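Local coordinates for sensor protein (Rhodopseudomonas palustris, PDB 2OOL), which senses light as a biliverdin-carrying bacteriophytochrome, this chain being its chromophore-binding PAS and GAF part, and probably signals through histidine kinase activity of the full-length receptor, at residues I128-L133 with I255-S260; A101-R106 with N119-R124; Y44-S49 with A60-L65; L53-V58 with V76-Y81. All blocks are in the same frame, centred on the assembly; numbering follows the deposited sequence.

All four contacts reach the same antiparallel sheet, that of the PAS domain, in which strands 55-59, 44-48, 128-134, 114-125 and 105-111 lie side by side in that order. Along the chain, interactions 3 and 4 interlock, their segments alternating, and their centres are about 9 Å apart; interaction 2 comes next. Interaction 1 opens last and alone leaves the domain, tying the central strand 128-134 to a GAF loop. Its centre is about 11 Å from those of interactions 2 and 3, and backbone pairing links it to both. Interactions 2 and 4, with centres about 16 Å apart, do not touch. Three contacts thus build the PAS domain internally, while the fourth couples it to the GAF domain, which contributes to the biliverdin pocket.

Interaction 1 of 4, residues I128-L133 with I255-S260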
loop_
_atom_site.group_PDB
_atom_site.type_symbol
_atom_site.label_atom_id
_atom_site.label_comp_id
_atom_site.label_asym_id
_atom_site.label_seq_id
_atom_site.Cartn_x
_atom_site.Cartn_y
_atom_site.Cartn_z
ATOM N N ILE A 128 13.078 20.022 -21.150
ATOM C CA ILE A 128 11.647 20.115 -21.495
ATOM C C ILE A 128 10.751 19.333 -20.559
ATOM O O ILE A 128 11.213 18.489 -19.817
ATOM C CB ILE A 128 11.364 19.665 -22.971
ATOM C CG1 ILE A 128 11.810 18.224 -23.209
ATOM C CG2 ILE A 128 12.032 20.643 -23.980
ATOM C CD1 ILE A 128 11.155 17.572 -24.369
ATOM N N VAL A 129 9.443 19.554 -20.673
ATOM C CA VAL A 129 8.447 18.914 -19.822
ATOM C C VAL A 129 7.532 18.134 -20.702
ATOM O O VAL A 129 7.034 18.671 -21.667
ATOM C CB VAL A 129 7.605 19.980 -19.073
ATOM C CG1 VAL A 129 6.544 19.314 -18.218
ATOM C CG2 VAL A 129 8.528 20.897 -18.240
ATOM N N ILE A 130 7.325 16.863 -20.363
ATOM C CA ILE A 130 6.510 15.958 -21.121
ATOM C C ILE A 130 5.349 15.605 -20.185
ATOM O O ILE A 130 5.583 15.233 -19.044
ATOM C CB ILE A 130 7.291 14.702 -21.525
ATOM C CG1 ILE A 130 8.378 15.023 -22.566
ATOM C CG2 ILE A 130 6.347 13.581 -22.036
ATOM C CD1 ILE A 130 9.219 13.840 -23.075
ATOM N N LEU A 131 4.122 15.800 -20.657
ATOM C CA LEU A 131 2.923 15.376 -19.939
ATOM C C LEU A 131 2.290 14.207 -20.675
ATOM O O LEU A 131 2.083 14.272 -21.877
ATOM C CB LEU A 131 1.938 16.527 -19.834
ATOM C CG LEU A 131 0.526 16.185 -19.272
ATOM C CD1 LEU A 131 0.582 15.780 -17.791
ATOM C CD2 LEU A 131 -0.423 17.318 -19.452
ATOM N N GLU A 132 1.964 13.148 -19.967
ATOM C CA GLU A 132 1.325 12.032 -20.602
ATOM C C GLU A 132 -0.001 11.740 -19.895
ATOM O O GLU A 132 -0.067 11.816 -18.690
ATOM C CB GLU A 132 2.257 10.827 -20.551
ATOM C CG GLU A 132 3.523 10.989 -21.398
ATOM C CD GLU A 132 4.480 9.826 -21.250
ATOM O OE1 GLU A 132 5.163 9.766 -20.217
ATOM O OE2 GLU A 132 4.548 8.986 -22.166
ATOM N N LEU A 133 -1.032 11.425 -20.673
ATOM C CA LEU A 133 -2.391 11.217 -20.180
ATOM C C LEU A 133 -2.737 9.775 -20.333
ATOM O O LEU A 133 -2.773 9.272 -21.455
ATOM C CB LEU A 133 -3.375 12.063 -21.014
ATOM C CG LEU A 133 -3.259 13.569 -20.957
ATOM C CD1 LEU A 133 -4.460 14.200 -21.646
ATOM C CD2 LEU A 133 -3.107 14.036 -19.538
ATOM N N ILE A 255 12.732 13.971 -29.846
ATOM C CA ILE A 255 12.385 13.978 -28.449
ATOM C C ILE A 255 12.815 12.640 -27.812
ATOM O O ILE A 255 12.403 11.568 -28.248
ATOM C CB ILE A 255 10.845 14.276 -28.238
ATOM C CG1 ILE A 255 10.541 15.717 -28.699
ATOM C CG2 ILE A 255 10.484 14.143 -26.789
ATOM C CD1 ILE A 255 9.055 16.067 -28.899
ATOM N N ASP A 256 13.638 12.758 -26.782
ATOM C CA ASP A 256 14.131 11.656 -26.007
ATOM C C ASP A 256 13.016 11.155 -25.100
ATOM O O ASP A 256 12.648 11.807 -24.124
ATOM C CB ASP A 256 15.359 12.115 -25.185
ATOM C CG ASP A 256 16.036 10.985 -24.475
ATOM O OD1 ASP A 256 15.395 9.950 -24.184
ATOM O OD2 ASP A 256 17.249 11.096 -24.243
ATOM N N LEU A 257 12.478 9.990 -25.431
ATOM C CA LEU A 257 11.387 9.404 -24.666
ATOM C C LEU A 257 11.871 8.429 -23.611
ATOM O O LEU A 257 11.090 7.677 -23.035
ATOM C CB LEU A 257 10.400 8.799 -25.634
ATOM C CG LEU A 257 9.765 9.815 -26.595
ATOM C CD1 LEU A 257 8.951 9.130 -27.641
ATOM C CD2 LEU A 257 8.878 10.743 -25.810
ATOM N N SER A 258 13.160 8.464 -23.281
ATOM C CA SER A 258 13.678 7.540 -22.245
ATOM C C SER A 258 12.771 7.380 -21.016
ATOM O O SER A 258 12.537 6.245 -20.555
ATOM C CB SER A 258 15.055 7.970 -21.766
ATOM O OG SER A 258 16.020 7.889 -22.789
ATOM N N PHE A 259 12.288 8.499 -20.459
ATOM C CA PHE A 259 11.483 8.506 -19.231
ATOM C C PHE A 259 9.966 8.618 -19.468
ATOM O O PHE A 259 9.200 8.830 -18.542
ATOM C CB PHE A 259 12.010 9.551 -18.271
ATOM C CG PHE A 259 13.346 9.215 -17.736
ATOM C CD1 PHE A 259 13.468 8.301 -16.690
ATOM C CD2 PHE A 259 14.488 9.684 -18.344
ATOM C CE1 PHE A 259 14.712 7.935 -16.225
ATOM C CE2 PHE A 259 15.761 9.330 -17.871
ATOM C CZ PHE A 259 15.864 8.431 -16.816
ATOM N N SER A 260 9.519 8.366 -20.689
ATOM C CA SER A 260 8.125 8.468 -21.015
ATOM C C SER A 260 7.408 7.124 -20.910
ATOM O O SER A 260 7.859 6.130 -21.464
ATOM C CB SER A 260 7.954 9.051 -22.434
ATOM O OG SER A 260 7.064 8.150 -23.145
#
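The end of the I130 side chain overlaps the branch methyl of I255, I130 CD1 lying 3.9 Å from I255 CG2 as the two side chains slide past each other in opposite directions. I130 CD1 also reaches L257 CD2 at 4.1 Å, and I128 adds a looser touch on I255. Further along the strand the contact turns polar. E132 extends from CG beside its own backbone N (chi1 -67°), and S260 OG donates to E132 OE2 at 2.8 Å, arriving from 39° above the carboxylate plane. The backbone N atoms of V261 and L262 add bonds to OE1 and OE2, so the buried carboxylate has three donors, which would probably favour its ionised form. This joins PAS strand 128-134 to a GAF loop, consistent with the knotted PAS-GAF interface of phytochromes. The loop has its own order: D256 OD1 accepts from S258 N at 2.8 Å, an Asx turn, while S258 OG uses the syn lone pair of the same oxygen. A type I turn from L257 to S260 overlaps it, closed by S260 N to L257 O at 2.9 Å. F259 meets H125 edge-to-face, and L257 lies about 10 Å, side chain to ligand, from the bound biliverdin.

Interaction 2 of 4, residues A101-R106 with N119-R124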
loop_
_atom_site.group_PDB
_atom_site.type_symbol
_atom_site.label_atom_id
_atom_site.label_comp_id
_atom_site.label_asym_id
_atom_site.label_seq_id
_atom_site.Cartn_x
_atom_site.Cartn_y
_atom_site.Cartn_z
ATOM N N ALA A 101 6.546 13.145 -5.416
ATOM C CA ALA A 101 5.261 12.712 -4.858
ATOM C C ALA A 101 4.070 12.932 -5.811
ATOM O O ALA A 101 3.037 12.265 -5.671
ATOM C CB ALA A 101 5.013 13.433 -3.561
ATOM N N ILE A 102 4.234 13.810 -6.792
ATOM C CA ILE A 102 3.121 14.375 -7.540
ATOM C C ILE A 102 2.374 13.386 -8.451
ATOM O O ILE A 102 1.147 13.440 -8.512
ATOM C CB ILE A 102 3.582 15.634 -8.393
ATOM C CG1 ILE A 102 4.203 15.229 -9.770
ATOM C CG2 ILE A 102 4.506 16.552 -7.567
ATOM C CD1 ILE A 102 5.644 15.749 -10.083
ATOM N N ASN A 103 3.091 12.499 -9.156
ATOM C CA ASN A 103 2.467 11.669 -10.182
ATOM C C ASN A 103 1.653 10.546 -9.490
ATOM O O ASN A 103 2.109 9.981 -8.474
ATOM C CB ASN A 103 3.495 11.024 -11.111
ATOM C CG ASN A 103 3.975 11.948 -12.244
ATOM O OD1 ASN A 103 3.292 12.888 -12.658
ATOM N ND2 ASN A 103 5.178 11.662 -12.759
ATOM N N PRO A 104 0.467 10.215 -10.028
ATOM C CA PRO A 104 -0.264 10.832 -11.116
ATOM C C PRO A 104 -1.108 12.007 -10.601
ATOM O O PRO A 104 -1.483 12.024 -9.422
ATOM C CB PRO A 104 -1.146 9.682 -11.603
ATOM C CG PRO A 104 -1.491 8.961 -10.394
ATOM C CD PRO A 104 -0.270 9.033 -9.512
ATOM N N ILE A 105 -1.416 12.932 -11.504
ATOM C CA ILE A 105 -2.226 14.092 -11.227
ATOM C C ILE A 105 -3.520 13.922 -11.999
ATOM O O ILE A 105 -3.468 13.588 -13.166
ATOM C CB ILE A 105 -1.489 15.364 -11.734
ATOM C CG1 ILE A 105 -0.077 15.438 -11.140
ATOM C CG2 ILE A 105 -2.273 16.625 -11.400
ATOM C CD1 ILE A 105 0.978 15.832 -12.148
ATOM N N ARG A 106 -4.679 14.150 -11.383
ATOM C CA ARG A 106 -5.931 14.024 -12.133
ATOM C C ARG A 106 -6.068 15.225 -13.018
ATOM O O ARG A 106 -5.966 16.334 -12.554
ATOM C CB ARG A 106 -7.155 13.913 -11.224
ATOM C CG ARG A 106 -8.502 13.727 -12.034
ATOM C CD ARG A 106 -9.654 14.573 -11.527
ATOM N NE ARG A 106 -10.839 14.188 -12.280
ATOM C CZ ARG A 106 -11.937 13.633 -11.765
ATOM N NH1 ARG A 106 -12.123 13.407 -10.438
ATOM N NH2 ARG A 106 -12.878 13.298 -12.628
ATOM N N ASN A 119 -5.239 10.228 -15.855
ATOM C CA ASN A 119 -4.100 10.269 -14.965
ATOM C C ASN A 119 -3.055 11.019 -15.747
ATOM O O ASN A 119 -2.620 10.560 -16.816
ATOM C CB ASN A 119 -3.524 8.853 -14.674
ATOM C CG ASN A 119 -4.023 8.245 -13.408
ATOM O OD1 ASN A 119 -3.684 7.074 -13.116
ATOM N ND2 ASN A 119 -4.767 8.992 -12.618
ATOM N N GLY A 120 -2.605 12.134 -15.187
ATOM C CA GLY A 120 -1.542 12.924 -15.799
ATOM C C GLY A 120 -0.176 12.567 -15.225
ATOM O O GLY A 120 0.043 12.612 -13.987
ATOM N N ILE A 121 0.751 12.214 -16.123
ATOM C CA ILE A 121 2.075 11.732 -15.731
ATOM C C ILE A 121 3.072 12.729 -16.317
ATOM O O ILE A 121 3.238 12.811 -17.515
ATOM C CB ILE A 121 2.394 10.314 -16.294
ATOM C CG1 ILE A 121 1.209 9.363 -16.129
ATOM C CG2 ILE A 121 3.733 9.756 -15.695
ATOM C CD1 ILE A 121 1.021 8.891 -14.782
ATOM N N LEU A 122 3.711 13.458 -15.432
ATOM C CA LEU A 122 4.545 14.590 -15.721
ATOM C C LEU A 122 6.026 14.240 -15.501
ATOM O O LEU A 122 6.381 13.552 -14.514
ATOM C CB LEU A 122 4.152 15.655 -14.706
ATOM C CG LEU A 122 4.123 17.122 -15.007
ATOM C CD1 LEU A 122 3.698 17.465 -16.445
ATOM C CD2 LEU A 122 3.151 17.686 -13.924
ATOM N N HIS A 123 6.890 14.684 -16.401
ATOM C CA HIS A 123 8.320 14.610 -16.160
ATOM C C HIS A 123 9.151 15.632 -16.937
ATOM O O HIS A 123 8.717 16.173 -17.949
ATOM C CB HIS A 123 8.854 13.177 -16.334
ATOM C CG HIS A 123 9.239 12.828 -17.729
ATOM N ND1 HIS A 123 8.395 12.140 -18.577
ATOM C CD2 HIS A 123 10.417 12.971 -18.392
ATOM C CE1 HIS A 123 9.029 11.904 -19.719
ATOM N NE2 HIS A 123 10.258 12.405 -19.636
ATOM N N ARG A 124 10.340 15.878 -16.401
ATOM C CA ARG A 124 11.323 16.838 -16.932
ATOM C C ARG A 124 12.577 16.092 -17.374
ATOM O O ARG A 124 13.123 15.366 -16.582
ATOM C CB ARG A 124 11.767 17.732 -15.809
ATOM C CG ARG A 124 10.955 18.974 -15.615
ATOM C CD ARG A 124 11.735 19.911 -14.664
ATOM N NE ARG A 124 10.920 21.024 -14.189
ATOM C CZ ARG A 124 9.866 20.914 -13.377
ATOM N NH1 ARG A 124 9.471 19.729 -12.901
ATOM N NH2 ARG A 124 9.200 22.019 -13.041
#
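N103 and L122 are joined by a pair of hydrogen bonds in which a side-chain amide does the work of a neighbouring strand. N103 OD1 accepts from L122 N at 2.9 Å in a nearly straight bond (174° at the hydrogen), and N103 ND2 donates to L122 O at 2.8 Å. L122 O lies close to the amide plane, 10° out of it. With two bonds to one residue, the rotation of the amide is fixed and both backbone polar atoms of L122 are engaged. N103 CG sits beside its own backbone N (chi1 -83°), which lays the amide alongside the strand.

Regular backbone pairing begins two residues later, after P104, which is preceded by a cis peptide bond. I105 and G120 form an antiparallel hydrogen-bonded pair: I105 N donates to G120 O at 2.9 Å and G120 N to I105 O. R106 and N119 follow as a non-hydrogen-bonded pair. Between amide and ladder, P104 CA approaches G120 O at 3.4 Å, a CA-H...O contact.

Among the apolar contacts, P104 CB meets I121 CD1 at 3.9 Å. I105 and L122 meet obliquely on the other face, although their closest approach is doubtful because I105 has two conformers. P104 beside N119 is plain van der Waals packing, the two side chains pointing the same way.

The contact opens the hairpin of strands 105-111 and 114-125. P104 and I121 face Y308 of helix 308-332, I105 and L122 pack on A93 of helix 84-94, and strand 114-125 pairs onward with strand 128-134.

Interaction 3 of 4, residues Y44-S49 with A60-L65; sequences YLFVVS and ANVEDL
Y44 at the start of strand 44-48 faces V62 at a CA-CA distance of 6.3 Å, and no hydrogen bond joins the two segments, so side chains carry the contact. The Y44 ring lies between two groups. L65 CD2 stands over the centre of one face, 3.9 Å from the ring centroid and only 8° off the normal, a CH-pi contact; L65 CG, anti to its backbone N (chi1 -176°), carries the methyl there. From the far side of the ring plane the N61 amide approaches the CD1-CE1 side, its plane inclined 27° to the ring, with N61 ND2 3.4 Å from Y44 CD1. N61 O comes to the ring edge, 3.4 Å from Y44 CE1. The amide is held independently: N61 OD1 accepts from S59 OG and ND2 donates to G43 O. V62 CG2 fills the angle between the aromatic residues, 3.7 Å from Y44 CD1 and 3.9 Å from F46 CZ. Replacing Y44 with an alanine would probably leave a gap between L65 and N61, costing the leucine methyl its aromatic partner and the amide its flat neighbour. Around the contact, strand 44-48 runs between strands 55-59 and 128-134 of the PAS sheet, while L65 of helix 62-66 touches R116 and F118 on strand 114-125, and Y44 touches R116 as well.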
loop_
_atom_site.group_PDB
_atom_site.type_symbol
_atom_site.label_atom_id
_atom_site.label_comp_id
_atom_site.label_asym_id
_atom_site.label_seq_id
_atom_site.Cartn_x
_atom_site.Cartn_y
_atom_site.Cartn_z
ATOM N N TYR A 44 -2.073 9.786 -24.344
ATOM C CA TYR A 44 -1.729 10.955 -25.163
ATOM C C TYR A 44 -0.511 11.690 -24.587
ATOM O O TYR A 44 -0.345 11.761 -23.377
ATOM C CB TYR A 44 -2.937 11.928 -25.237
ATOM C CG TYR A 44 -4.229 11.298 -25.719
ATOM C CD1 TYR A 44 -4.550 11.257 -27.069
ATOM C CD2 TYR A 44 -5.149 10.752 -24.815
ATOM C CE1 TYR A 44 -5.746 10.645 -27.514
ATOM C CE2 TYR A 44 -6.334 10.138 -25.256
ATOM C CZ TYR A 44 -6.613 10.093 -26.605
ATOM O OH TYR A 44 -7.802 9.526 -27.041
ATOM N N LEU A 45 0.306 12.299 -25.445
ATOM C CA LEU A 45 1.523 12.980 -24.974
ATOM C C LEU A 45 1.605 14.429 -25.450
ATOM O O LEU A 45 1.328 14.711 -26.612
ATOM C CB LEU A 45 2.770 12.211 -25.445
ATOM C CG LEU A 45 4.163 12.660 -25.044
ATOM C CD1 LEU A 45 5.093 11.445 -25.049
ATOM C CD2 LEU A 45 4.738 13.819 -25.945
ATOM N N PHE A 46 2.014 15.319 -24.538
ATOM C CA PHE A 46 2.266 16.717 -24.848
ATOM C C PHE A 46 3.636 17.071 -24.330
ATOM O O PHE A 46 4.016 16.665 -23.236
ATOM C CB PHE A 46 1.269 17.583 -24.111
ATOM C CG PHE A 46 -0.150 17.302 -24.470
ATOM C CD1 PHE A 46 -0.818 18.120 -25.375
ATOM C CD2 PHE A 46 -0.829 16.223 -23.904
ATOM C CE1 PHE A 46 -2.144 17.905 -25.685
ATOM C CE2 PHE A 46 -2.161 15.963 -24.252
ATOM C CZ PHE A 46 -2.817 16.783 -25.125
ATOM N N VAL A 47 4.406 17.771 -25.128
ATOM C CA VAL A 47 5.524 18.533 -24.611
ATOM C C VAL A 47 5.019 19.913 -24.381
ATOM O O VAL A 47 4.416 20.472 -25.270
ATOM C CB VAL A 47 6.714 18.563 -25.602
ATOM C CG1 VAL A 47 7.838 19.349 -25.000
ATOM C CG2 VAL A 47 7.123 17.056 -25.963
ATOM N N VAL A 48 5.243 20.456 -23.194
ATOM C CA VAL A 48 4.833 21.815 -22.893
ATOM C C VAL A 48 5.981 22.633 -22.282
ATOM O O VAL A 48 6.842 22.108 -21.575
ATOM C CB VAL A 48 3.637 21.852 -21.914
ATOM C CG1 VAL A 48 2.420 21.103 -22.492
ATOM C CG2 VAL A 48 4.034 21.242 -20.602
ATOM N N SER A 49 5.963 23.931 -22.521
ATOM C CA SER A 49 6.988 24.800 -21.981
ATOM C C SER A 49 6.701 25.094 -20.513
ATOM O O SER A 49 5.556 25.102 -20.085
ATOM C CB SER A 49 7.030 26.098 -22.765
ATOM O OG SER A 49 5.873 26.827 -22.472
ATOM N N ALA A 60 -0.106 12.386 -32.495
ATOM C CA ALA A 60 -1.073 12.580 -33.564
ATOM C C ALA A 60 -2.473 12.128 -33.178
ATOM O O ALA A 60 -3.438 12.651 -33.717
ATOM C CB ALA A 60 -0.633 11.791 -34.818
ATOM N N ASN A 61 -2.560 11.113 -32.303
ATOM C CA ASN A 61 -3.838 10.590 -31.788
ATOM C C ASN A 61 -4.654 11.602 -30.990
ATOM O O ASN A 61 -5.848 11.426 -30.789
ATOM C CB ASN A 61 -3.654 9.260 -30.981
ATOM C CG ASN A 61 -2.942 9.435 -29.626
ATOM O OD1 ASN A 61 -2.161 10.344 -29.440
ATOM N ND2 ASN A 61 -3.239 8.544 -28.669
ATOM N N VAL A 62 -4.023 12.679 -30.556
ATOM C CA VAL A 62 -4.738 13.805 -29.971
ATOM C C VAL A 62 -5.833 14.362 -30.909
ATOM O O VAL A 62 -6.802 14.934 -30.432
ATOM C CB VAL A 62 -3.725 14.879 -29.537
ATOM C CG1 VAL A 62 -4.328 16.175 -29.373
ATOM C CG2 VAL A 62 -3.035 14.396 -28.233
ATOM N N GLU A 63 -5.694 14.161 -32.220
ATOM C CA GLU A 63 -6.729 14.551 -33.178
ATOM C C GLU A 63 -8.064 13.905 -32.836
ATOM O O GLU A 63 -9.121 14.535 -32.966
ATOM C CB GLU A 63 -6.323 14.175 -34.608
ATOM C CG GLU A 63 -7.438 14.316 -35.637
ATOM C CD GLU A 63 -6.918 14.728 -37.024
ATOM O OE1 GLU A 63 -6.095 13.999 -37.629
ATOM O OE2 GLU A 63 -7.334 15.800 -37.496
ATOM N N ASP A 64 -8.035 12.658 -32.384
ATOM C CA ASP A 64 -9.272 12.031 -32.004
ATOM C C ASP A 64 -9.780 12.546 -30.663
ATOM O O ASP A 64 -10.960 12.414 -30.365
ATOM C CB ASP A 64 -9.122 10.524 -31.921
ATOM C CG ASP A 64 -8.399 9.940 -33.112
ATOM O OD1 ASP A 64 -8.792 10.242 -34.272
ATOM O OD2 ASP A 64 -7.434 9.181 -32.871
ATOM N N LEU A 65 -8.901 13.064 -29.826
ATOM C CA LEU A 65 -9.321 13.528 -28.524
ATOM C C LEU A 65 -10.051 14.831 -28.698
ATOM O O LEU A 65 -11.210 14.950 -28.343
ATOM C CB LEU A 65 -8.112 13.686 -27.596
ATOM C CG LEU A 65 -8.357 14.074 -26.137
ATOM C CD1 LEU A 65 -9.406 13.195 -25.441
ATOM C CD2 LEU A 65 -7.051 14.144 -25.400
#

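Interaction 4 of 4, residues L53-V58 with V76-Y81; sequences LRIASV and VPIAHY
L53 and I55 bracket P77 with two backbone hydrogen bonds: I78 N donates to L53 O at 3.1 Å, and I55 N to V76 O at 2.9 Å. The second donor stands 36° out of the carbonyl plane of V76. That carbonyl also receives the CA-H of R54, with R54 CA 3.4 Å from V76 O. The bonds make a single bridge between R54 and P77, whose CA atoms are 4.1 Å apart, and a backbone hydrogen bond between I55 and N75 continues the pairing. P77 O accepts from H80 N at 3.1 Å, and I78 O takes Y81 N, the turns of a short 3-10 segment.

The R54 side chain runs alongside P77, the two pointing the same way, and P77 CG lies over one face of the R54 guanidinium, 3.8 Å above the guanidinium plane and offset toward its rim. The polar partners of this group come from outside: R54 NH1 donates to N75 O, and R54 NE has a long, weak ion pair with D52. Separately, the backbone N of R54 bonds to S49 OG. A serine in place of R54 would probably leave N75 O without this donor and P77 without the flat group alongside it.

Among the apolar side chains, I55 meets I78 at about a right angle, I55 CG1 lying 4.1 Å from I78 CB, and I55 CD1 reaches Y81 CE1 at the same distance. S57 OG, further along, donates to P245 O.

A56 and S57 both pair with V47, a classic beta bulge in strand 55-59. The whole belongs to the PAS fold, an antiparallel sheet in which the connection between strands 55-59 and 105-111, carrying helices 62-66 and 84-94, passes beside the start of strand 55-59.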
loop_
_atom_site.group_PDB
_atom_site.type_symbol
_atom_site.label_atom_id
_atom_site.label_comp_id
_atom_site.label_asym_id
_atom_site.label_seq_id
_atom_site.Cartn_x
_atom_site.Cartn_y
_atom_site.Cartn_z
ATOM N N LEU A 53 3.306 27.151 -20.338
ATOM C CA LEU A 53 2.771 25.848 -20.627
ATOM C C LEU A 53 2.168 25.714 -22.040
ATOM O O LEU A 53 1.135 25.067 -22.244
ATOM C CB LEU A 53 1.769 25.497 -19.509
ATOM C CG LEU A 53 2.472 24.915 -18.283
ATOM C CD1 LEU A 53 1.504 24.531 -17.195
ATOM C CD2 LEU A 53 3.245 23.668 -18.707
ATOM N N ARG A 54 2.839 26.300 -23.018
ATOM C CA ARG A 54 2.376 26.268 -24.401
ATOM C C ARG A 54 2.790 24.970 -25.023
ATOM O O ARG A 54 3.841 24.498 -24.737
ATOM C CB ARG A 54 2.986 27.414 -25.194
ATOM C CG ARG A 54 2.419 28.756 -24.798
ATOM C CD ARG A 54 2.994 29.952 -25.564
ATOM N NE ARG A 54 2.229 31.106 -25.100
ATOM C CZ ARG A 54 1.106 31.564 -25.654
ATOM N NH1 ARG A 54 0.629 31.051 -26.786
ATOM N NH2 ARG A 54 0.478 32.582 -25.091
ATOM N N ILE A 55 2.008 24.442 -25.939
ATOM C CA ILE A 55 2.275 23.090 -26.458
ATOM C C ILE A 55 3.404 23.138 -27.501
ATOM O O ILE A 55 3.348 23.912 -28.432
ATOM C CB ILE A 55 0.990 22.472 -27.060
ATOM C CG1 ILE A 55 -0.029 22.171 -25.961
ATOM C CG2 ILE A 55 1.290 21.303 -27.892
ATOM C CD1 ILE A 55 -1.444 22.044 -26.493
ATOM N N ALA A 56 4.402 22.270 -27.375
ATOM C CA ALA A 56 5.499 22.286 -28.364
ATOM C C ALA A 56 5.495 21.044 -29.249
ATOM O O ALA A 56 5.992 21.069 -30.362
ATOM C CB ALA A 56 6.866 22.550 -27.691
ATOM N N SER A 57 4.826 19.992 -28.804
ATOM C CA SER A 57 4.617 18.814 -29.627
ATOM C C SER A 57 3.462 18.000 -29.045
ATOM O O SER A 57 3.220 18.086 -27.831
ATOM C CB SER A 57 5.885 17.942 -29.619
ATOM O OG SER A 57 5.646 16.671 -30.184
ATOM N N VAL A 58 2.786 17.217 -29.906
ATOM C CA VAL A 58 1.709 16.316 -29.474
ATOM C C VAL A 58 1.756 15.073 -30.290
ATOM O O VAL A 58 2.200 15.102 -31.444
ATOM C CB VAL A 58 0.239 16.889 -29.665
ATOM C CG1 VAL A 58 -0.306 17.487 -28.350
ATOM C CG2 VAL A 58 0.165 17.853 -30.810
ATOM N N VAL A 76 -0.105 26.630 -28.528
ATOM C CA VAL A 76 -1.326 26.967 -27.824
ATOM C C VAL A 76 -1.185 26.647 -26.331
ATOM O O VAL A 76 -0.622 25.634 -25.964
ATOM C CB VAL A 76 -2.532 26.223 -28.436
ATOM C CG1 VAL A 76 -3.775 26.519 -27.651
ATOM C CG2 VAL A 76 -2.704 26.658 -29.898
ATOM N N PRO A 77 -1.663 27.532 -25.457
ATOM C CA PRO A 77 -1.621 27.155 -24.063
ATOM C C PRO A 77 -2.434 25.854 -23.755
ATOM O O PRO A 77 -3.579 25.681 -24.196
ATOM C CB PRO A 77 -2.194 28.361 -23.346
ATOM C CG PRO A 77 -2.090 29.467 -24.281
ATOM C CD PRO A 77 -2.179 28.887 -25.654
ATOM N N ILE A 78 -1.836 24.937 -23.027
ATOM C CA ILE A 78 -2.507 23.647 -22.828
ATOM C C ILE A 78 -3.794 23.875 -21.995
ATOM O O ILE A 78 -4.779 23.152 -22.156
ATOM C CB ILE A 78 -1.584 22.597 -22.207
ATOM C CG1 ILE A 78 -2.208 21.180 -22.365
ATOM C CG2 ILE A 78 -1.271 22.937 -20.760
ATOM C CD1 ILE A 78 -1.370 20.083 -21.863
ATOM N N ALA A 79 -3.777 24.924 -21.171
ATOM C CA ALA A 79 -4.880 25.278 -20.274
ATOM C C ALA A 79 -6.167 25.539 -21.017
ATOM O O ALA A 79 -7.229 25.530 -20.417
ATOM C CB ALA A 79 -4.514 26.486 -19.430
ATOM N N HIS A 80 -6.082 25.816 -22.313
ATOM C CA HIS A 80 -7.283 25.957 -23.109
ATOM C C HIS A 80 -8.091 24.673 -23.229
ATOM O O HIS A 80 -9.300 24.748 -23.429
ATOM C CB HIS A 80 -6.989 26.530 -24.488
ATOM C CG HIS A 80 -6.630 27.974 -24.455
ATOM N ND1 HIS A 80 -5.925 28.583 -25.464
ATOM C CD2 HIS A 80 -6.850 28.927 -23.521
ATOM C CE1 HIS A 80 -5.748 29.858 -25.173
ATOM N NE2 HIS A 80 -6.286 30.091 -23.992
ATOM N N TYR A 81 -7.460 23.520 -23.063
ATOM C CA TYR A 81 -8.164 22.245 -23.178
ATOM C C TYR A 81 -8.300 21.504 -21.843
ATOM O O TYR A 81 -8.640 20.331 -21.837
ATOM C CB TYR A 81 -7.427 21.346 -24.134
ATOM C CG TYR A 81 -7.040 22.019 -25.395
ATOM C CD1 TYR A 81 -5.754 22.512 -25.552
ATOM C CD2 TYR A 81 -7.951 22.167 -26.437
ATOM C CE1 TYR A 81 -5.377 23.158 -26.705
ATOM C CE2 TYR A 81 -7.587 22.815 -27.611
ATOM C CZ TYR A 81 -6.287 23.305 -27.727
ATOM O OH TYR A 81 -5.849 23.956 -28.866
#